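Local structure of conserved Archaeal protein (Sulfolobus acidocaldarius, 4OPC) at residues 116-128 with 136-150. The protein uses FAD to hydrogenate the double bonds of the geranylgeranyl chains of unsaturated archaeols during synthesis of archaeal membrane lipids. Numbering follows the deposited sequence.
Sequences EIWDLTTAMKPIF and AVLFNRRTNEELTVY. With FDA (dihydroflavine-adenine dinucleotide), chain B.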
# COMPACT_ATOMS: atom_id res chain seq x y z
N GLU A 116 18.91 4.92 16.33
CA GLU A 116 18.45 6.01 17.17
C GLU A 116 17.07 6.47 16.69
O GLU A 116 16.84 6.55 15.49
CB GLU A 116 19.44 7.18 17.14
CG GLU A 116 19.12 8.27 18.13
CD GLU A 116 20.23 9.28 18.30
OE1 GLU A 116 21.22 9.23 17.53
OE2 GLU A 116 20.12 10.12 19.22
N ILE A 117 16.17 6.75 17.63
CA ILE A 117 14.81 7.17 17.29
C ILE A 117 14.41 8.43 18.05
O ILE A 117 14.51 8.47 19.28
CB ILE A 117 13.79 6.07 17.63
CG1 ILE A 117 14.15 4.78 16.89
CG2 ILE A 117 12.36 6.54 17.31
CD1 ILE A 117 13.17 3.65 17.10
N TRP A 118 13.99 9.45 17.31
CA TRP A 118 13.43 10.66 17.92
C TRP A 118 11.96 10.79 17.55
O TRP A 118 11.63 10.98 16.38
CB TRP A 118 14.18 11.91 17.46
CG TRP A 118 15.67 11.95 17.73
CD1 TRP A 118 16.40 11.09 18.51
CD2 TRP A 118 16.60 12.89 17.18
NE1 TRP A 118 17.73 11.45 18.47
CE2 TRP A 118 17.87 12.55 17.66
CE3 TRP A 118 16.46 13.99 16.33
CZ2 TRP A 118 19.02 13.27 17.32
CZ3 TRP A 118 17.60 14.70 15.99
CH2 TRP A 118 18.86 14.34 16.49
N ASP A 119 11.09 10.65 18.54
CA ASP A 119 9.67 10.88 18.33
C ASP A 119 9.35 12.37 18.47
O ASP A 119 10.20 13.18 18.86
CB ASP A 119 8.81 10.02 19.28
CG ASP A 119 8.83 10.51 20.73
OD1 ASP A 119 9.83 11.13 21.15
OD2 ASP A 119 7.86 10.25 21.47
N LEU A 120 8.10 12.72 18.16
CA LEU A 120 7.65 14.11 18.13
C LEU A 120 8.62 15.00 17.34
O LEU A 120 8.82 16.18 17.68
CB LEU A 120 7.42 14.66 19.55
CG LEU A 120 6.16 15.53 19.69
CD1 LEU A 120 4.87 14.71 19.49
CD2 LEU A 120 6.14 16.27 21.01
N THR A 121 9.21 14.44 16.30
CA THR A 121 10.23 15.13 15.52
C THR A 121 9.87 15.11 14.05
O THR A 121 9.65 14.05 13.48
CB THR A 121 11.62 14.50 15.75
OG1 THR A 121 11.97 14.64 17.12
CG2 THR A 121 12.68 15.20 14.90
N THR A 122 9.80 16.29 13.46
CA THR A 122 9.38 16.42 12.07
C THR A 122 10.54 16.87 11.19
O THR A 122 11.26 17.82 11.52
CB THR A 122 8.23 17.44 11.95
OG1 THR A 122 7.14 17.03 12.78
CG2 THR A 122 7.75 17.56 10.51
N ALA A 123 10.73 16.17 10.08
CA ALA A 123 11.66 16.64 9.06
C ALA A 123 10.96 17.76 8.30
O ALA A 123 9.97 17.53 7.60
CB ALA A 123 12.09 15.51 8.14
N MET A 124 11.45 18.98 8.48
CA MET A 124 10.80 20.17 7.97
C MET A 124 11.21 20.51 6.56
O MET A 124 10.39 20.99 5.78
CB MET A 124 11.11 21.36 8.88
CG MET A 124 10.37 21.29 10.21
SD MET A 124 8.56 21.29 9.98
CE MET A 124 7.97 21.39 11.68
N LYS A 125 12.47 20.30 6.23
CA LYS A 125 12.89 20.56 4.86
C LYS A 125 14.14 19.78 4.50
O LYS A 125 14.95 19.47 5.36
CB LYS A 125 13.08 22.05 4.60
CG LYS A 125 14.27 22.65 5.26
CD LYS A 125 14.41 24.12 4.90
CE LYS A 125 15.44 24.81 5.77
NZ LYS A 125 15.66 26.24 5.39
N PRO A 126 14.28 19.45 3.21
CA PRO A 126 15.49 18.76 2.76
C PRO A 126 16.72 19.66 2.78
O PRO A 126 16.63 20.88 2.62
CB PRO A 126 15.18 18.42 1.30
CG PRO A 126 13.69 18.46 1.21
CD PRO A 126 13.26 19.54 2.15
N ILE A 127 17.86 19.04 3.02
CA ILE A 127 19.13 19.66 2.65
C ILE A 127 19.40 19.14 1.25
O ILE A 127 19.49 17.93 1.05
CB ILE A 127 20.28 19.26 3.59
CG1 ILE A 127 19.94 19.63 5.03
CG2 ILE A 127 21.59 19.92 3.15
CD1 ILE A 127 20.89 19.03 6.03
N PHE A 128 19.48 20.04 0.28
CA PHE A 128 19.65 19.64 -1.11
C PHE A 128 20.74 20.50 -1.72
O PHE A 128 20.61 21.72 -1.78
CB PHE A 128 18.35 19.81 -1.89
CG PHE A 128 18.41 19.28 -3.29
CD1 PHE A 128 18.34 17.92 -3.53
CD2 PHE A 128 18.54 20.14 -4.37
CE1 PHE A 128 18.41 17.42 -4.82
CE2 PHE A 128 18.61 19.64 -5.66
CZ PHE A 128 18.54 18.28 -5.88
N ALA A 136 18.47 16.57 6.29
CA ALA A 136 17.23 17.28 6.58
C ALA A 136 17.41 18.25 7.74
O ALA A 136 18.24 18.04 8.62
CB ALA A 136 16.14 16.31 6.92
N VAL A 137 16.61 19.31 7.73
CA VAL A 137 16.45 20.13 8.92
C VAL A 137 15.27 19.57 9.69
O VAL A 137 14.19 19.37 9.12
CB VAL A 137 16.22 21.60 8.58
CG1 VAL A 137 16.07 22.41 9.85
CG2 VAL A 137 17.39 22.13 7.75
N LEU A 138 15.50 19.28 10.97
CA LEU A 138 14.51 18.64 11.83
C LEU A 138 14.07 19.58 12.92
O LEU A 138 14.87 20.35 13.44
CB LEU A 138 15.12 17.41 12.51
CG LEU A 138 15.82 16.38 11.63
CD1 LEU A 138 16.37 15.29 12.54
CD2 LEU A 138 14.86 15.78 10.61
N PHE A 139 12.80 19.49 13.29
CA PHE A 139 12.33 20.16 14.49
C PHE A 139 11.87 19.11 15.50
O PHE A 139 10.88 18.41 15.28
CB PHE A 139 11.21 21.15 14.18
CG PHE A 139 10.81 21.97 15.37
CD1 PHE A 139 11.77 22.42 16.26
CD2 PHE A 139 9.49 22.26 15.61
CE1 PHE A 139 11.41 23.16 17.36
CE2 PHE A 139 9.13 22.99 16.71
CZ PHE A 139 10.09 23.44 17.59
N ASN A 140 12.64 18.99 16.58
CA ASN A 140 12.36 18.05 17.65
C ASN A 140 11.52 18.76 18.70
O ASN A 140 12.01 19.63 19.40
CB ASN A 140 13.69 17.57 18.24
CG ASN A 140 13.53 16.51 19.32
OD1 ASN A 140 12.53 16.47 20.03
ND2 ASN A 140 14.53 15.65 19.44
N ARG A 141 10.25 18.37 18.80
CA ARG A 141 9.33 19.01 19.73
C ARG A 141 9.37 18.45 21.16
O ARG A 141 8.69 18.96 22.05
CB ARG A 141 7.89 18.98 19.19
CG ARG A 141 7.63 20.03 18.13
CD ARG A 141 6.17 20.04 17.71
NE ARG A 141 5.86 21.19 16.87
CZ ARG A 141 6.10 21.25 15.57
NH1 ARG A 141 6.66 20.23 14.94
NH2 ARG A 141 5.78 22.35 14.89
N ARG A 142 10.15 17.40 21.35
CA ARG A 142 10.46 16.92 22.71
C ARG A 142 11.48 17.84 23.37
O ARG A 142 11.28 18.28 24.49
CB ARG A 142 11.03 15.51 22.71
CG ARG A 142 10.06 14.40 22.34
CD ARG A 142 8.79 14.44 23.16
NE ARG A 142 8.06 13.18 23.05
CZ ARG A 142 6.92 12.92 23.69
NH1 ARG A 142 6.36 13.84 24.45
NH2 ARG A 142 6.34 11.74 23.56
N THR A 143 12.56 18.12 22.66
CA THR A 143 13.64 18.94 23.20
C THR A 143 13.50 20.40 22.79
O THR A 143 14.28 21.24 23.24
CB THR A 143 15.01 18.43 22.72
OG1 THR A 143 15.08 18.55 21.30
CG2 THR A 143 15.20 16.97 23.10
N ASN A 144 12.52 20.69 21.94
CA ASN A 144 12.31 22.04 21.43
C ASN A 144 13.56 22.60 20.73
O ASN A 144 14.00 23.71 21.03
CB ASN A 144 11.85 22.98 22.54
CG ASN A 144 11.33 24.30 22.01
OD1 ASN A 144 10.81 24.37 20.90
ND2 ASN A 144 11.50 25.35 22.80
N GLU A 145 14.12 21.81 19.83
CA GLU A 145 15.35 22.16 19.11
C GLU A 145 15.16 21.97 17.62
O GLU A 145 14.57 20.98 17.19
CB GLU A 145 16.49 21.22 19.49
CG GLU A 145 17.05 21.27 20.88
CD GLU A 145 18.15 20.23 21.02
OE1 GLU A 145 19.33 20.62 21.10
OE2 GLU A 145 17.83 19.02 21.03
N GLU A 146 15.72 22.88 16.84
CA GLU A 146 15.87 22.69 15.41
C GLU A 146 17.29 22.19 15.18
O GLU A 146 18.26 22.76 15.70
CB GLU A 146 15.64 24.02 14.69
CG GLU A 146 15.54 23.97 13.18
CD GLU A 146 15.09 25.31 12.61
OE1 GLU A 146 14.92 26.26 13.40
OE2 GLU A 146 14.92 25.41 11.38
N LEU A 147 17.40 21.10 14.42
CA LEU A 147 18.67 20.42 14.20
C LEU A 147 18.88 20.15 12.72
O LEU A 147 17.93 19.84 12.01
CB LEU A 147 18.67 19.08 14.93
CG LEU A 147 18.40 19.12 16.44
CD1 LEU A 147 17.33 18.11 16.81
CD2 LEU A 147 19.68 18.86 17.21
N THR A 148 20.12 20.25 12.27
CA THR A 148 20.46 19.82 10.93
C THR A 148 21.15 18.47 11.00
O THR A 148 22.17 18.31 11.68
CB THR A 148 21.39 20.84 10.27
OG1 THR A 148 20.62 21.98 9.87
CG2 THR A 148 22.07 20.25 9.06
N VAL A 149 20.58 17.49 10.31
CA VAL A 149 21.16 16.16 10.26
C VAL A 149 21.62 15.86 8.85
O VAL A 149 20.83 15.89 7.90
CB VAL A 149 20.15 15.09 10.74
CG1 VAL A 149 20.62 13.69 10.37
CG2 VAL A 149 19.92 15.23 12.24
N TYR A 150 22.90 15.57 8.70
CA TYR A 150 23.46 15.16 7.41
C TYR A 150 23.44 13.65 7.32
O TYR A 150 23.65 12.96 8.31
CB TYR A 150 24.88 15.69 7.25
CG TYR A 150 24.95 17.20 7.23
CD1 TYR A 150 24.50 17.91 6.13
CD2 TYR A 150 25.45 17.90 8.31
CE1 TYR A 150 24.56 19.29 6.11
CE2 TYR A 150 25.52 19.28 8.29
CZ TYR A 150 25.06 19.97 7.19
OH TYR A 150 25.12 21.34 7.15
PA FDA B . 2.23 5.56 7.43
O1A FDA B . 1.31 6.64 7.03
O2A FDA B . 1.66 4.41 8.26
O5B FDA B . 3.44 6.17 8.24
C5B FDA B . 4.03 7.43 7.84
C4B FDA B . 4.69 8.02 9.06
O4B FDA B . 5.46 9.18 8.67
C3B FDA B . 3.72 8.49 10.15
O3B FDA B . 3.98 7.81 11.38
C2B FDA B . 3.94 10.02 10.20
O2B FDA B . 3.80 10.54 11.51
C1B FDA B . 5.36 10.15 9.69
N9A FDA B . 5.73 11.42 9.07
C8A FDA B . 5.15 12.01 7.98
N7A FDA B . 5.74 13.11 7.59
C5A FDA B . 6.79 13.25 8.49
C6A FDA B . 7.83 14.20 8.59
N6A FDA B . 8.02 15.19 7.72
N1A FDA B . 8.74 14.02 9.56
C2A FDA B . 8.58 13.00 10.42
N3A FDA B . 7.67 12.03 10.40
C4A FDA B . 6.81 12.20 9.38
N1 FDA B . -3.08 -2.11 4.31
C2 FDA B . -3.01 -3.43 4.67
O2 FDA B . -2.00 -4.10 4.46
N3 FDA B . -4.10 -3.97 5.31
C4 FDA B . -5.32 -3.37 5.53
O4 FDA B . -6.16 -3.93 6.23
C4X FDA B . -5.36 -2.03 5.08
N5 FDA B . -6.51 -1.31 5.28
C5X FDA B . -6.49 0.07 5.17
C6 FDA B . -7.55 0.83 5.63
C7 FDA B . -7.52 2.21 5.61
C7M FDA B . -8.65 2.98 6.25
C8 FDA B . -6.40 2.87 5.08
C8M FDA B . -6.31 4.38 5.11
C9 FDA B . -5.33 2.11 4.59
C9A FDA B . -5.35 0.72 4.65
N10 FDA B . -4.28 -0.08 4.21
C10 FDA B . -4.24 -1.42 4.54
C1' FDA B . -3.03 0.53 3.69
C2' FDA B . -1.96 0.61 4.79
O2' FDA B . -2.52 1.11 6.01
C3' FDA B . -0.82 1.54 4.37
O3' FDA B . -0.43 1.19 3.05
C4' FDA B . 0.45 1.46 5.23
O4' FDA B . 0.14 1.54 6.62
C5' FDA B . 1.43 2.55 4.86
O5' FDA B . 2.56 2.51 5.75
P FDA B . 3.66 3.66 5.68
O1P FDA B . 4.68 3.34 6.69
O2P FDA B . 4.13 3.90 4.25
O3P FDA B . 2.88 5.00 6.06
O HOH W 1 7.49 17.53 15.50
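Trp118 packs against Leu138, Leu147 and Asn140 on the buried side of the sheet. Its CZ3 packs on Leu147 CD1 at 3.5 Å and on Leu138 CD1 at 3.7 Å. Asn140 ND2 sits under the rim of one ring face. Leu138 turns its other methyl, CD2, to Ala123 CB, 3.7 Å away. With CG turned away from the backbone N (chi1 -177°), the Asn140 amide lies beside Thr121 OG1. Its OD1 accepts from Arg142 N, an Asx turn, and from Thr143 N, which extends it to an Asx motif. Replacing Asn140 by alanine would probably leave both amides without this acceptor and open a gap beside the indole.

The other face is looser and nearer solvent. Met124 lies alongside Phe139, and its CE reaches the edge of the Arg141 guanidinium. Arg141 NH1 donates to a water that bridges to Thr122 OG1, itself hydrogen-bonded to Ser37 OG. At the turn, Arg142 NH2 meets Asp119 OD2 at 3.0 Å in a salt bridge; that oxygen also takes the backbone N of Trp40.

Thr122 and Phe139 exchange two backbone hydrogen bonds. Met124 and Lys125 then both face Val137, a classic beta bulge. Ala123 N donates to adenine N1A at 3.0 Å, and Ala123 O accepts from N6A. This is an antiparallel beta meander packed against the Rossmann-type sheet, its edge strand holding the FAD adenine.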